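Local coordinates for protein type III effector HopU1 (PDB 3U0J) that probably transfers ADP-ribose from NAD+ to arginine side chains of target proteins, as a type III effector of a plant-pathogenic Pseudomonas, at residues A[250-255]-A[263-268]. Residues are numbered along the deposited sequence; the frame is centred on the assembly and turned at random.
Sequences FVIEHA and HLFVLS
Leu-267 sits between Phe-250 and Ile-252 on the face of this antiparallel hairpin that also carries Phe-265 and Ala-255. Its CD1 meets Ile-252 CG1 at 3.9 Å, the two side chains lying alongside and pointing the same way, while its CG packs on Phe-250 CB at 3.8 Å with the side chains crossing at about a right angle. Phe-250 CG is anti to its own carbonyl carbon (chi1 -50°), which turns the ring edge toward the carbonyl carbon of Ser-268. Further along, Ile-252 CG2 comes to the edge of the Phe-265 ring, and Ala-255 CB meets the same ring obliquely at CD1. Helix 176-188 packs against this apolar row: Phe-186 touches Ile-252 and Ala-255, and Tyr-183 stacks edge-to-face with Phe-265.

Two backbone bonds hold the Val-251/Ser-268 pair, Val-251 N to Ser-268 O at 2.9 Å and Ser-268 N to Val-251 O at 2.8 Å, and one more follows past the bulge, Val-266 N to His-254 O at 2.9 Å. Between them Glu-253 N gives Val-266 O a weak bond, bent to 128°. Two residues of one strand, Glu-253 and His-254, thus stand opposite the single Val-266: a classic beta bulge.

On the other face Val-266 lies beside His-254, with Val-266 CG1 3.9 Å from His-254 CD2 at the edge of the imidazole. The Glu-253 chain, bent at chi2 (-90°), runs back over Ser-268 and brings Glu-253 OE1 to 3.3 Å from Ser-268 OG.

The face with Ile-252, Ala-255, Phe-265 and Leu-267 is wholly apolar and packs the hairpin, two strands of the mixed sheet, against helix 176-188; that with Val-251, His-254, Val-266 and Ser-268 is mixed, and the bulge brings exposed, polar Glu-253 and His-254 to its edge.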
loop_
_atom_site.group_PDB
_atom_site.type_symbol
_atom_site.label_atom_id
_atom_site.label_comp_id
_atom_site.label_asym_id
_atom_site.label_seq_id
_atom_site.Cartn_x
_atom_site.Cartn_y
_atom_site.Cartn_z
ATOM N N PHE A 250 -2.870 4.036 -14.558
ATOM C CA PHE A 250 -1.826 4.924 -15.114
ATOM C C PHE A 250 -1.623 4.846 -16.627
ATOM O O PHE A 250 -1.744 3.787 -17.239
ATOM C CB PHE A 250 -0.473 4.697 -14.432
ATOM C CG PHE A 250 -0.541 4.727 -12.936
ATOM C CD1 PHE A 250 -0.311 5.905 -12.242
ATOM C CD2 PHE A 250 -0.863 3.579 -12.222
ATOM C CE1 PHE A 250 -0.392 5.939 -10.865
ATOM C CE2 PHE A 250 -0.946 3.609 -10.847
ATOM C CZ PHE A 250 -0.709 4.794 -10.166
ATOM N N VAL A 251 -1.306 5.994 -17.214
ATOM C CA VAL A 251 -0.848 6.071 -18.588
ATOM C C VAL A 251 0.669 6.005 -18.563
ATOM O O VAL A 251 1.311 6.747 -17.811
ATOM C CB VAL A 251 -1.235 7.418 -19.203
ATOM C CG1 VAL A 251 -0.650 7.562 -20.598
ATOM C CG2 VAL A 251 -2.749 7.581 -19.217
ATOM N N ILE A 252 1.263 5.132 -19.366
ATOM C CA ILE A 252 2.715 5.167 -19.465
ATOM C C ILE A 252 3.138 6.199 -20.495
ATOM O O ILE A 252 3.008 5.961 -21.689
ATOM C CB ILE A 252 3.287 3.811 -19.837
ATOM C CG1 ILE A 252 2.714 2.743 -18.896
ATOM C CG2 ILE A 252 4.804 3.864 -19.773
ATOM C CD1 ILE A 252 2.958 1.323 -19.327
ATOM N N GLU A 253 3.624 7.350 -20.035
ATOM C CA GLU A 253 4.050 8.429 -20.935
ATOM C C GLU A 253 5.337 8.101 -21.716
ATOM O O GLU A 253 5.392 8.309 -22.922
ATOM C CB GLU A 253 4.222 9.765 -20.185
ATOM C CG GLU A 253 3.096 10.159 -19.212
ATOM C CD GLU A 253 1.982 10.973 -19.859
ATOM O OE1 GLU A 253 1.147 11.556 -19.120
ATOM O OE2 GLU A 253 1.941 11.030 -21.107
ATOM N N HIS A 254 6.365 7.600 -21.028
ATOM C CA HIS A 254 7.658 7.316 -21.659
ATOM C C HIS A 254 8.205 5.990 -21.161
ATOM O O HIS A 254 7.827 5.529 -20.100
ATOM C CB HIS A 254 8.673 8.430 -21.363
ATOM C CG HIS A 254 8.123 9.815 -21.544
ATOM N ND1 HIS A 254 7.964 10.400 -22.787
ATOM C CD2 HIS A 254 7.687 10.730 -20.641
ATOM C CE1 HIS A 254 7.452 11.612 -22.640
ATOM N NE2 HIS A 254 7.275 11.837 -21.350
ATOM N N ALA A 255 9.106 5.379 -21.916
ATOM C CA ALA A 255 9.687 4.097 -21.529
ATOM C C ALA A 255 11.022 3.926 -22.233
ATOM O O ALA A 255 11.084 3.966 -23.456
ATOM C CB ALA A 255 8.750 2.968 -21.912
ATOM N N HIS A 263 15.462 -0.435 -16.731
ATOM C CA HIS A 263 14.484 0.280 -17.531
ATOM C C HIS A 263 13.690 1.266 -16.703
ATOM O O HIS A 263 13.486 1.077 -15.512
ATOM C CB HIS A 263 13.573 -0.707 -18.240
ATOM C CG HIS A 263 14.321 -1.757 -18.992
ATOM N ND1 HIS A 263 14.543 -1.680 -20.351
ATOM C CD2 HIS A 263 14.940 -2.886 -18.566
ATOM C CE1 HIS A 263 15.250 -2.731 -20.733
ATOM N NE2 HIS A 263 15.508 -3.476 -19.669
ATOM N N LEU A 264 13.258 2.334 -17.347
ATOM C CA LEU A 264 12.534 3.360 -16.659
ATOM C C LEU A 264 11.227 3.569 -17.375
ATOM O O LEU A 264 11.212 3.871 -18.565
ATOM C CB LEU A 264 13.338 4.660 -16.672
ATOM C CG LEU A 264 12.534 5.920 -16.331
ATOM C CD1 LEU A 264 12.145 5.935 -14.871
ATOM C CD2 LEU A 264 13.320 7.151 -16.647
ATOM N N PHE A 265 10.123 3.412 -16.657
ATOM C CA PHE A 265 8.818 3.778 -17.206
ATOM C C PHE A 265 8.269 4.979 -16.481
ATOM O O PHE A 265 8.214 5.006 -15.248
ATOM C CB PHE A 265 7.840 2.614 -17.137
ATOM C CG PHE A 265 8.365 1.395 -17.763
ATOM C CD1 PHE A 265 8.131 1.142 -19.096
ATOM C CD2 PHE A 265 9.157 0.522 -17.034
ATOM C CE1 PHE A 265 8.660 0.026 -19.700
ATOM C CE2 PHE A 265 9.684 -0.604 -17.615
ATOM C CZ PHE A 265 9.437 -0.857 -18.959
ATOM N N VAL A 266 7.889 5.989 -17.249
ATOM C CA VAL A 266 7.302 7.174 -16.661
ATOM C C VAL A 266 5.811 7.000 -16.686
ATOM O O VAL A 266 5.228 6.781 -17.741
ATOM C CB VAL A 266 7.687 8.450 -17.413
ATOM C CG1 VAL A 266 6.781 9.593 -16.974
ATOM C CG2 VAL A 266 9.157 8.776 -17.170
ATOM N N LEU A 267 5.209 7.072 -15.504
ATOM C CA LEU A 267 3.780 6.857 -15.337
ATOM C C LEU A 267 3.030 8.141 -15.004
ATOM O O LEU A 267 3.573 9.049 -14.389
ATOM C CB LEU A 267 3.545 5.834 -14.237
ATOM C CG LEU A 267 3.348 4.399 -14.707
ATOM C CD1 LEU A 267 4.424 3.999 -15.674
ATOM C CD2 LEU A 267 3.306 3.464 -13.508
ATOM N N SER A 268 1.769 8.203 -15.405
ATOM C CA SER A 268 0.931 9.349 -15.094
ATOM C C SER A 268 -0.433 8.884 -14.573
ATOM O O SER A 268 -1.151 8.157 -15.262
ATOM C CB SER A 268 0.757 10.210 -16.332
ATOM O OG SER A 268 0.226 11.463 -15.991
#